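Long-range contacts in CSE1 (PDB 4AN8), which serves as the CasA (Cse1) subunit of the type I-E Cascade ribonucleoprotein complex, part of the CRISPR adaptive immune system that defends bacteria against mobile genetic elements: residues V77-F86 against L200-V208; R58-R66 against G240-P248. All blocks are in the same frame, centred on the assembly; numbering follows the deposited sequence.

Interaction 1 of 2, residues V77-F86 against L200-V208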
loop_
_atom_site.group_PDB
_atom_site.type_symbol
_atom_site.label_atom_id
_atom_site.label_comp_id
_atom_site.label_asym_id
_atom_site.label_seq_id
_atom_site.Cartn_x
_atom_site.Cartn_y
_atom_site.Cartn_z
ATOM N N VAL A 77 -10.178 7.247 20.236
ATOM C CA VAL A 77 -9.158 6.271 19.876
ATOM C C VAL A 77 -8.168 6.169 21.029
ATOM O O VAL A 77 -7.715 5.080 21.380
ATOM C CB VAL A 77 -8.431 6.664 18.558
ATOM C CG1 VAL A 77 -7.302 5.707 18.275
ATOM C CG2 VAL A 77 -9.421 6.657 17.386
ATOM N N LEU A 78 -7.857 7.322 21.616
ATOM C CA LEU A 78 -6.963 7.429 22.764
ATOM C C LEU A 78 -7.489 6.654 23.970
ATOM O O LEU A 78 -6.755 5.886 24.604
ATOM C CB LEU A 78 -6.798 8.900 23.143
ATOM C CG LEU A 78 -5.623 9.636 22.517
ATOM C CD1 LEU A 78 -5.706 11.126 22.801
ATOM C CD2 LEU A 78 -4.324 9.045 23.058
ATOM N N ASP A 79 -8.759 6.865 24.284
ATOM C CA ASP A 79 -9.424 6.052 25.288
ATOM C C ASP A 79 -9.147 4.571 25.043
ATOM O O ASP A 79 -8.644 3.881 25.927
ATOM C CB ASP A 79 -10.940 6.291 25.268
ATOM C CG ASP A 79 -11.357 7.499 26.083
ATOM O OD1 ASP A 79 -10.853 7.655 27.213
ATOM O OD2 ASP A 79 -12.196 8.290 25.597
ATOM N N TRP A 80 -9.488 4.074 23.854
ATOM C CA TRP A 80 -9.350 2.645 23.591
ATOM C C TRP A 80 -7.905 2.227 23.718
ATOM O O TRP A 80 -7.613 1.108 24.113
ATOM C CB TRP A 80 -9.897 2.277 22.212
ATOM C CG TRP A 80 -11.305 2.711 22.063
ATOM C CD1 TRP A 80 -12.215 2.886 23.066
ATOM C CD2 TRP A 80 -11.975 3.052 20.843
ATOM N NE1 TRP A 80 -13.417 3.301 22.546
ATOM C CE2 TRP A 80 -13.296 3.417 21.184
ATOM C CE3 TRP A 80 -11.591 3.075 19.499
ATOM C CZ2 TRP A 80 -14.229 3.817 20.232
ATOM C CZ3 TRP A 80 -12.518 3.466 18.551
ATOM C CH2 TRP A 80 -13.824 3.829 18.921
ATOM N N TRP A 81 -7.002 3.130 23.376
ATOM C CA TRP A 81 -5.583 2.859 23.529
ATOM C C TRP A 81 -5.267 2.683 25.012
ATOM O O TRP A 81 -4.612 1.726 25.399
ATOM C CB TRP A 81 -4.740 4.005 22.952
ATOM C CG TRP A 81 -3.299 3.688 22.914
ATOM C CD1 TRP A 81 -2.478 3.468 23.988
ATOM C CD2 TRP A 81 -2.477 3.536 21.742
ATOM N NE1 TRP A 81 -1.204 3.188 23.559
ATOM C CE2 TRP A 81 -1.173 3.225 22.186
ATOM C CE3 TRP A 81 -2.714 3.637 20.365
ATOM C CZ2 TRP A 81 -0.098 3.018 21.292
ATOM C CZ3 TRP A 81 -1.645 3.417 19.480
ATOM C CH2 TRP A 81 -0.361 3.114 19.952
ATOM N N ARG A 82 -5.717 3.631 25.829
ATOM C CA ARG A 82 -5.496 3.574 27.274
ATOM C C ARG A 82 -6.066 2.293 27.889
ATOM O O ARG A 82 -5.390 1.618 28.664
ATOM C CB ARG A 82 -6.075 4.812 27.979
ATOM C CG ARG A 82 -5.114 5.992 28.055
ATOM C CD ARG A 82 -5.633 7.118 28.958
ATOM N NE ARG A 82 -6.987 7.487 28.574
ATOM C CZ ARG A 82 -7.290 8.442 27.700
ATOM N NH1 ARG A 82 -6.330 9.166 27.129
ATOM N NH2 ARG A 82 -8.563 8.684 27.408
ATOM N N LYS A 83 -7.300 1.952 27.532
ATOM C CA LYS A 83 -7.966 0.779 28.102
ATOM C C LYS A 83 -7.392 -0.538 27.603
ATOM O O LYS A 83 -7.637 -1.588 28.194
ATOM C CB LYS A 83 -9.470 0.834 27.861
ATOM C CG LYS A 83 -10.243 1.279 29.083
ATOM C CD LYS A 83 -11.628 1.774 28.724
ATOM C CE LYS A 83 -11.574 3.201 28.215
ATOM N NZ LYS A 83 -12.849 3.588 27.549
ATOM N N GLY A 84 -6.621 -0.490 26.519
ATOM C CA GLY A 84 -6.033 -1.707 25.998
ATOM C C GLY A 84 -7.002 -2.556 25.194
ATOM O O GLY A 84 -6.790 -3.754 25.024
ATOM N N GLY A 85 -8.057 -1.952 24.661
ATOM C CA GLY A 85 -8.992 -2.728 23.859
ATOM C C GLY A 85 -10.150 -1.904 23.340
ATOM O O GLY A 85 -10.383 -0.807 23.848
ATOM N N PHE A 86 -10.843 -2.420 22.319
ATOM C CA PHE A 86 -12.065 -1.816 21.791
ATOM C C PHE A 86 -13.252 -2.165 22.677
ATOM O O PHE A 86 -13.234 -3.193 23.358
ATOM C CB PHE A 86 -12.405 -2.366 20.396
ATOM C CG PHE A 86 -11.364 -2.108 19.360
ATOM C CD1 PHE A 86 -11.099 -0.816 18.929
ATOM C CD2 PHE A 86 -10.659 -3.163 18.800
ATOM C CE1 PHE A 86 -10.143 -0.583 17.975
ATOM C CE2 PHE A 86 -9.694 -2.929 17.846
ATOM C CZ PHE A 86 -9.434 -1.646 17.435
ATOM N N LEU A 200 -3.771 -4.324 17.989
ATOM C CA LEU A 200 -4.649 -3.282 18.519
ATOM C C LEU A 200 -4.115 -1.904 18.179
ATOM O O LEU A 200 -4.857 -1.056 17.676
ATOM C CB LEU A 200 -4.827 -3.386 20.038
ATOM C CG LEU A 200 -5.595 -2.222 20.663
ATOM C CD1 LEU A 200 -7.024 -2.292 20.239
ATOM C CD2 LEU A 200 -5.494 -2.296 22.189
ATOM N N GLU A 201 -2.836 -1.670 18.437
ATOM C CA GLU A 201 -2.265 -0.350 18.174
ATOM C C GLU A 201 -2.373 -0.013 16.689
ATOM O O GLU A 201 -2.749 1.109 16.311
ATOM C CB GLU A 201 -0.809 -0.266 18.640
ATOM C CG GLU A 201 -0.658 -0.405 20.150
ATOM C CD GLU A 201 0.792 -0.299 20.661
ATOM O OE1 GLU A 201 1.754 -0.204 19.868
ATOM O OE2 GLU A 201 0.966 -0.320 21.891
ATOM N N THR A 202 -2.054 -1.002 15.855
ATOM C CA THR A 202 -2.065 -0.788 14.419
ATOM C C THR A 202 -3.470 -0.397 13.944
ATOM O O THR A 202 -3.631 0.641 13.306
ATOM C CB THR A 202 -1.510 -1.999 13.657
ATOM O OG1 THR A 202 -0.132 -2.158 14.006
ATOM C CG2 THR A 202 -1.630 -1.786 12.132
ATOM N N LEU A 203 -4.476 -1.192 14.283
ATOM C CA LEU A 203 -5.853 -0.792 13.988
ATOM C C LEU A 203 -6.165 0.619 14.501
ATOM O O LEU A 203 -6.707 1.439 13.765
ATOM C CB LEU A 203 -6.864 -1.807 14.547
ATOM C CG LEU A 203 -6.782 -3.165 13.846
ATOM C CD1 LEU A 203 -7.752 -4.161 14.430
ATOM C CD2 LEU A 203 -6.982 -3.047 12.307
ATOM N N LEU A 204 -5.813 0.923 15.748
ATOM C CA LEU A 204 -6.057 2.270 16.291
ATOM C C LEU A 204 -5.364 3.408 15.498
ATOM O O LEU A 204 -5.935 4.495 15.320
ATOM C CB LEU A 204 -5.648 2.342 17.768
ATOM C CG LEU A 204 -6.513 1.546 18.759
ATOM C CD1 LEU A 204 -5.856 1.473 20.148
ATOM C CD2 LEU A 204 -7.925 2.132 18.849
ATOM N N LEU A 205 -4.129 3.150 15.048
ATOM C CA LEU A 205 -3.365 4.108 14.276
ATOM C C LEU A 205 -3.959 4.344 12.886
ATOM O O LEU A 205 -3.613 5.323 12.229
ATOM C CB LEU A 205 -1.903 3.666 14.167
ATOM C CG LEU A 205 -1.096 3.699 15.470
ATOM C CD1 LEU A 205 0.119 2.788 15.394
ATOM C CD2 LEU A 205 -0.711 5.122 15.827
ATOM N N ASN A 206 -4.861 3.462 12.449
ATOM C CA ASN A 206 -5.492 3.600 11.132
ATOM C C ASN A 206 -6.974 3.933 11.230
ATOM O O ASN A 206 -7.640 4.072 10.201
ATOM C CB ASN A 206 -5.305 2.327 10.291
ATOM C CG ASN A 206 -3.884 2.169 9.784
ATOM O OD1 ASN A 206 -3.559 2.625 8.692
ATOM N ND2 ASN A 206 -3.021 1.549 10.597
ATOM N N LEU A 207 -7.476 4.071 12.463
ATOM C CA LEU A 207 -8.892 4.391 12.671
ATOM C C LEU A 207 -9.156 5.881 12.635
ATOM O O LEU A 207 -9.420 6.495 13.664
ATOM C CB LEU A 207 -9.425 3.827 13.986
ATOM C CG LEU A 207 -9.863 2.371 14.009
ATOM C CD1 LEU A 207 -10.266 2.005 15.429
ATOM C CD2 LEU A 207 -11.019 2.152 13.061
ATOM N N VAL A 208 -9.104 6.440 11.432
ATOM C CA VAL A 208 -9.343 7.850 11.184
ATOM C C VAL A 208 -10.791 8.226 11.543
ATOM O O VAL A 208 -11.728 7.452 11.267
ATOM C CB VAL A 208 -9.038 8.152 9.702
ATOM C CG1 VAL A 208 -9.295 9.648 9.348
ATOM C CG2 VAL A 208 -7.583 7.720 9.372
#
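Leu204 and Leu200 of helix 199-206 pack against Val77 and Trp81 of helix 74-83, and against Phe86 just beyond it, in an apolar contact between antiparallel helices, the short segments running 10.2 Å apart at 172°. Helix 320-333 (Leu328 on Val77, Leu332 on Trp81) and helix 50-67 (Leu61 on Leu207) border it. Leu204 spreads its two methyls: CD1 lies 3.7 Å from Trp81 CA, while CD2 reaches Phe86 CE1 at 3.6 Å and also meets Val77 CG1 and the edge of the Trp80 ring. With its CG anti to the backbone N (chi1 -172°), Trp81 swings its indole across Glu201. The methylene CG of Glu201 lies over the six-membered ring, 3.9 Å from its centroid, a CH-pi contact; its OE1 accepts a hydrogen bond from Gln197 N.

Helix 74-83 ends in a Schellman motif at Gly84, whose positive phi suits a residue without a side chain. The chain then brings Phe86 back to the partner helix. Leu200 CD1 covers one face of that ring, and Leu200 CD2 packs 3.4 Å from Gly84 C. Branched leucines around three aromatic rings imply cohesion by dispersion and exclusion of water, while the Leu204 carbonyl among them is satisfied by His324.

Interaction 2 of 2, residues R58-R66 against G240-P248; sequences RLLLAVLHR and GRTRVYTWP
Tyr245 lies between Arg58 and Arg241 where helix 50-67 packs against the short helix 241-245, a near-antiparallel helix pair whose segment axes cross at -152° and approach to 9.2 Å. Small side chains suit the place where the backbones come nearest: Ala62 and Thr242 have their CA atoms 5.0 Å apart. Ala62 presents just a methyl, which meets Thr246 CG2 at 3.8 Å, and Thr242 turns its own CG2 toward the same turn of the longer helix.

The phenol ring has an arginine methylene over each face, both offset toward its rim: Arg58 CB on one, and on the opposite one CG of Arg241, a neighbour on the ring's own helix. On the Arg58 side, the backbone O of Arg58 comes to 3.4 Å from Tyr245 CD2, and Leu61 CB approaches CE2 obliquely. The arginine chain bends at chi3, bringing the guanidinium alongside the CD1 and CE1 atoms of Tyr245. Their planes are 62° apart, so this is no parallel stack: Tyr245 CD1 lies over a face of the guanidinium, toward its rim. NE and NH2 donate to two waters, which in turn donate to the carbonyls of Tyr245 and Val244, and NH2 also forms a salt bridge with Asp279.

His65 and Arg241 meet at the other end, where the ring and guanidinium planes are 70° apart and His65 NE2 stands 3.0 Å from Arg241 NH1. Both have outside partners: His65 ND1 hydrogen-bonds to Gly70 O, and Arg241 NH1 to Val208 O. Arg66 runs its CD past Thr242 OG1 on the way to a salt bridge with Glu220. A third water links the two helices in the ring plane of both residues it joins, lying 2.9 Å from His65 NE2 and 2.6 Å from Tyr245 OH.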
loop_
_atom_site.group_PDB
_atom_site.type_symbol
_atom_site.label_atom_id
_atom_site.label_comp_id
_atom_site.label_asym_id
_atom_site.label_seq_id
_atom_site.Cartn_x
_atom_site.Cartn_y
_atom_site.Cartn_z
ATOM N N ARG A 58 -7.913 -3.542 6.011
ATOM C CA ARG A 58 -9.038 -2.715 5.524
ATOM C C ARG A 58 -10.401 -3.347 5.826
ATOM O O ARG A 58 -11.343 -2.643 6.164
ATOM C CB ARG A 58 -8.909 -2.364 4.030
ATOM C CG ARG A 58 -7.653 -1.545 3.704
ATOM C CD ARG A 58 -7.214 -1.657 2.222
ATOM N NE ARG A 58 -8.206 -1.070 1.317
ATOM C CZ ARG A 58 -8.337 0.236 1.100
ATOM N NH1 ARG A 58 -7.542 1.087 1.727
ATOM N NH2 ARG A 58 -9.274 0.692 0.269
ATOM N N LEU A 59 -10.492 -4.666 5.714
ATOM C CA LEU A 59 -11.685 -5.386 6.143
ATOM C C LEU A 59 -11.950 -5.210 7.668
ATOM O O LEU A 59 -13.068 -4.890 8.086
ATOM C CB LEU A 59 -11.576 -6.854 5.765
ATOM C CG LEU A 59 -12.767 -7.726 6.190
ATOM C CD1 LEU A 59 -14.082 -7.174 5.626
ATOM C CD2 LEU A 59 -12.572 -9.210 5.758
ATOM N N LEU A 60 -10.916 -5.388 8.492
ATOM C CA LEU A 60 -11.075 -5.207 9.933
ATOM C C LEU A 60 -11.526 -3.784 10.263
ATOM O O LEU A 60 -12.420 -3.591 11.091
ATOM C CB LEU A 60 -9.782 -5.519 10.700
ATOM C CG LEU A 60 -9.378 -6.996 10.636
ATOM C CD1 LEU A 60 -8.135 -7.233 11.456
ATOM C CD2 LEU A 60 -10.527 -7.905 11.075
ATOM N N LEU A 61 -10.882 -2.799 9.631
ATOM C CA LEU A 61 -11.252 -1.396 9.805
ATOM C C LEU A 61 -12.703 -1.114 9.380
ATOM O O LEU A 61 -13.404 -0.357 10.038
ATOM C CB LEU A 61 -10.305 -0.497 9.027
ATOM C CG LEU A 61 -8.883 -0.521 9.587
ATOM C CD1 LEU A 61 -7.865 -0.049 8.504
ATOM C CD2 LEU A 61 -8.801 0.332 10.852
ATOM N N ALA A 62 -13.136 -1.712 8.266
ATOM C CA ALA A 62 -14.508 -1.547 7.811
ATOM C C ALA A 62 -15.436 -2.007 8.922
ATOM O O ALA A 62 -16.339 -1.281 9.321
ATOM C CB ALA A 62 -14.767 -2.368 6.534
ATOM N N VAL A 63 -15.196 -3.216 9.432
ATOM C CA VAL A 63 -16.017 -3.737 10.505
ATOM C C VAL A 63 -16.011 -2.818 11.743
ATOM O O VAL A 63 -17.066 -2.527 12.301
ATOM C CB VAL A 63 -15.626 -5.173 10.907
ATOM C CG1 VAL A 63 -16.443 -5.593 12.097
ATOM C CG2 VAL A 63 -15.869 -6.146 9.734
ATOM N N LEU A 64 -14.831 -2.370 12.163
ATOM C CA LEU A 64 -14.713 -1.496 13.332
ATOM C C LEU A 64 -15.478 -0.195 13.178
ATOM O O LEU A 64 -16.217 0.203 14.077
ATOM C CB LEU A 64 -13.250 -1.166 13.641
ATOM C CG LEU A 64 -12.462 -2.287 14.317
ATOM C CD1 LEU A 64 -10.947 -2.072 14.249
ATOM C CD2 LEU A 64 -12.965 -2.480 15.776
ATOM N N HIS A 65 -15.290 0.480 12.049
ATOM C CA HIS A 65 -15.968 1.740 11.811
ATOM C C HIS A 65 -17.488 1.604 11.891
ATOM O O HIS A 65 -18.162 2.481 12.408
ATOM C CB HIS A 65 -15.590 2.315 10.457
ATOM C CG HIS A 65 -14.250 2.978 10.433
ATOM N ND1 HIS A 65 -13.800 3.780 11.461
ATOM C CD2 HIS A 65 -13.265 2.959 9.498
ATOM C CE1 HIS A 65 -12.605 4.258 11.145
ATOM N NE2 HIS A 65 -12.262 3.782 9.962
ATOM N N ARG A 66 -18.031 0.523 11.357
ATOM C CA ARG A 66 -19.465 0.372 11.339
ATOM C C ARG A 66 -19.957 -0.066 12.715
ATOM O O ARG A 66 -20.905 0.494 13.240
ATOM C CB ARG A 66 -19.884 -0.624 10.252
ATOM C CG ARG A 66 -19.454 -0.200 8.866
ATOM C CD ARG A 66 -20.066 1.157 8.524
ATOM N NE ARG A 66 -21.512 1.056 8.330
ATOM C CZ ARG A 66 -22.277 2.083 7.980
ATOM N NH1 ARG A 66 -21.723 3.281 7.797
ATOM N NH2 ARG A 66 -23.587 1.908 7.817
ATOM N N GLY A 240 -17.521 6.885 0.144
ATOM C CA GLY A 240 -17.892 6.147 1.339
ATOM C C GLY A 240 -16.742 5.253 1.762
ATOM O O GLY A 240 -16.361 4.333 1.037
ATOM N N ARG A 241 -16.184 5.521 2.938
ATOM C CA ARG A 241 -14.976 4.837 3.373
ATOM C C ARG A 241 -15.113 3.311 3.365
ATOM O O ARG A 241 -14.293 2.619 2.772
ATOM C CB ARG A 241 -14.521 5.319 4.751
ATOM C CG ARG A 241 -13.159 4.749 5.172
ATOM C CD ARG A 241 -12.810 5.183 6.578
ATOM N NE ARG A 241 -12.760 6.637 6.689
ATOM C CZ ARG A 241 -12.526 7.294 7.813
ATOM N NH1 ARG A 241 -12.292 6.627 8.956
ATOM N NH2 ARG A 241 -12.505 8.618 7.792
ATOM N N THR A 242 -16.137 2.780 4.023
ATOM C CA THR A 242 -16.241 1.335 4.126
ATOM C C THR A 242 -16.791 0.727 2.862
ATOM O O THR A 242 -16.563 -0.459 2.597
ATOM C CB THR A 242 -17.061 0.886 5.342
ATOM O OG1 THR A 242 -18.446 1.163 5.118
ATOM C CG2 THR A 242 -16.586 1.633 6.571
ATOM N N ARG A 243 -17.507 1.522 2.070
ATOM C CA ARG A 243 -18.009 1.018 0.786
ATOM C C ARG A 243 -16.787 0.813 -0.105
ATOM O O ARG A 243 -16.654 -0.178 -0.786
ATOM C CB ARG A 243 -19.007 2.005 0.140
ATOM C CG ARG A 243 -19.392 1.651 -1.291
ATOM C CD ARG A 243 -20.397 2.665 -1.923
ATOM N NE ARG A 243 -21.641 2.769 -1.151
ATOM C CZ ARG A 243 -21.966 3.838 -0.418
ATOM N NH1 ARG A 243 -21.173 4.911 -0.362
ATOM N NH2 ARG A 243 -23.101 3.851 0.254
ATOM N N VAL A 244 -15.885 1.772 -0.084
ATOM C CA VAL A 244 -14.641 1.624 -0.816
ATOM C C VAL A 244 -13.711 0.521 -0.269
ATOM O O VAL A 244 -13.168 -0.233 -1.044
ATOM C CB VAL A 244 -13.947 2.971 -1.003
ATOM C CG1 VAL A 244 -12.581 2.787 -1.692
ATOM C CG2 VAL A 244 -14.851 3.859 -1.857
ATOM N N TYR A 245 -13.576 0.401 1.049
ATOM C CA TYR A 245 -12.812 -0.698 1.670
ATOM C C TYR A 245 -13.325 -2.084 1.271
ATOM O O TYR A 245 -12.581 -3.067 1.267
ATOM C CB TYR A 245 -12.900 -0.613 3.200
ATOM C CG TYR A 245 -11.996 0.414 3.861
ATOM C CD1 TYR A 245 -11.160 1.260 3.106
ATOM C CD2 TYR A 245 -11.985 0.542 5.243
ATOM C CE1 TYR A 245 -10.337 2.181 3.729
ATOM C CE2 TYR A 245 -11.163 1.459 5.876
ATOM C CZ TYR A 245 -10.343 2.269 5.126
ATOM O OH TYR A 245 -9.552 3.175 5.789
ATOM N N THR A 246 -14.618 -2.180 0.989
ATOM C CA THR A 246 -15.197 -3.475 0.685
ATOM C C THR A 246 -15.802 -3.499 -0.715
ATOM O O THR A 246 -16.733 -4.232 -0.977
ATOM C CB THR A 246 -16.280 -3.837 1.722
ATOM O OG1 THR A 246 -17.353 -2.889 1.639
ATOM C CG2 THR A 246 -15.671 -3.854 3.167
ATOM N N TRP A 247 -15.254 -2.686 -1.609
ATOM C CA TRP A 247 -15.779 -2.572 -2.957
ATOM C C TRP A 247 -15.873 -3.903 -3.724
ATOM O O TRP A 247 -14.898 -4.669 -3.785
ATOM C CB TRP A 247 -14.888 -1.624 -3.746
ATOM C CG TRP A 247 -15.497 -1.170 -5.009
ATOM C CD1 TRP A 247 -15.322 -1.715 -6.251
ATOM C CD2 TRP A 247 -16.419 -0.079 -5.170
ATOM N NE1 TRP A 247 -16.075 -1.022 -7.177
ATOM C CE2 TRP A 247 -16.753 -0.012 -6.536
ATOM C CE3 TRP A 247 -16.993 0.842 -4.286
ATOM C CZ2 TRP A 247 -17.626 0.953 -7.045
ATOM C CZ3 TRP A 247 -17.865 1.794 -4.790
ATOM C CH2 TRP A 247 -18.176 1.838 -6.161
ATOM N N PRO A 248 -17.034 -4.158 -4.378
ATOM C CA PRO A 248 -17.131 -5.354 -5.227
ATOM C C PRO A 248 -16.645 -5.102 -6.660
ATOM O O PRO A 248 -17.457 -4.817 -7.540
ATOM C CB PRO A 248 -18.633 -5.652 -5.220
ATOM C CG PRO A 248 -19.257 -4.287 -5.159
ATOM C CD PRO A 248 -18.315 -3.427 -4.304
HETATM O O HOH W 1 -9.772 -3.355 0.488
HETATM O O HOH W 2 -10.578 -1.294 -1.619
HETATM O O HOH W 3 -9.887 3.545 8.292
#

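In the fold
From the N terminus, helix 50-67 comes first and supplies residues 58-66; helix 74-83 follows directly with residues 77-86. Helix 199-206 then returns to helix 74-83, closing the loop of interaction 1, and helix 241-245 later reaches back to helix 50-67 to close interaction 2. Interaction 1 is therefore nested within the longer loop of interaction 2. Their centres are about 17 Å apart, yet they touch: Leu207 packs on His65, Phe86 on Leu64, and an arginine of interaction 2 reaches the end of segment 200-208. Helix 199-206 also packs on helix 50-67 through Leu203, so helix 50-67 touches both helix 199-206 and helix 241-245, and helix 199-206 in turn touches helix 74-83.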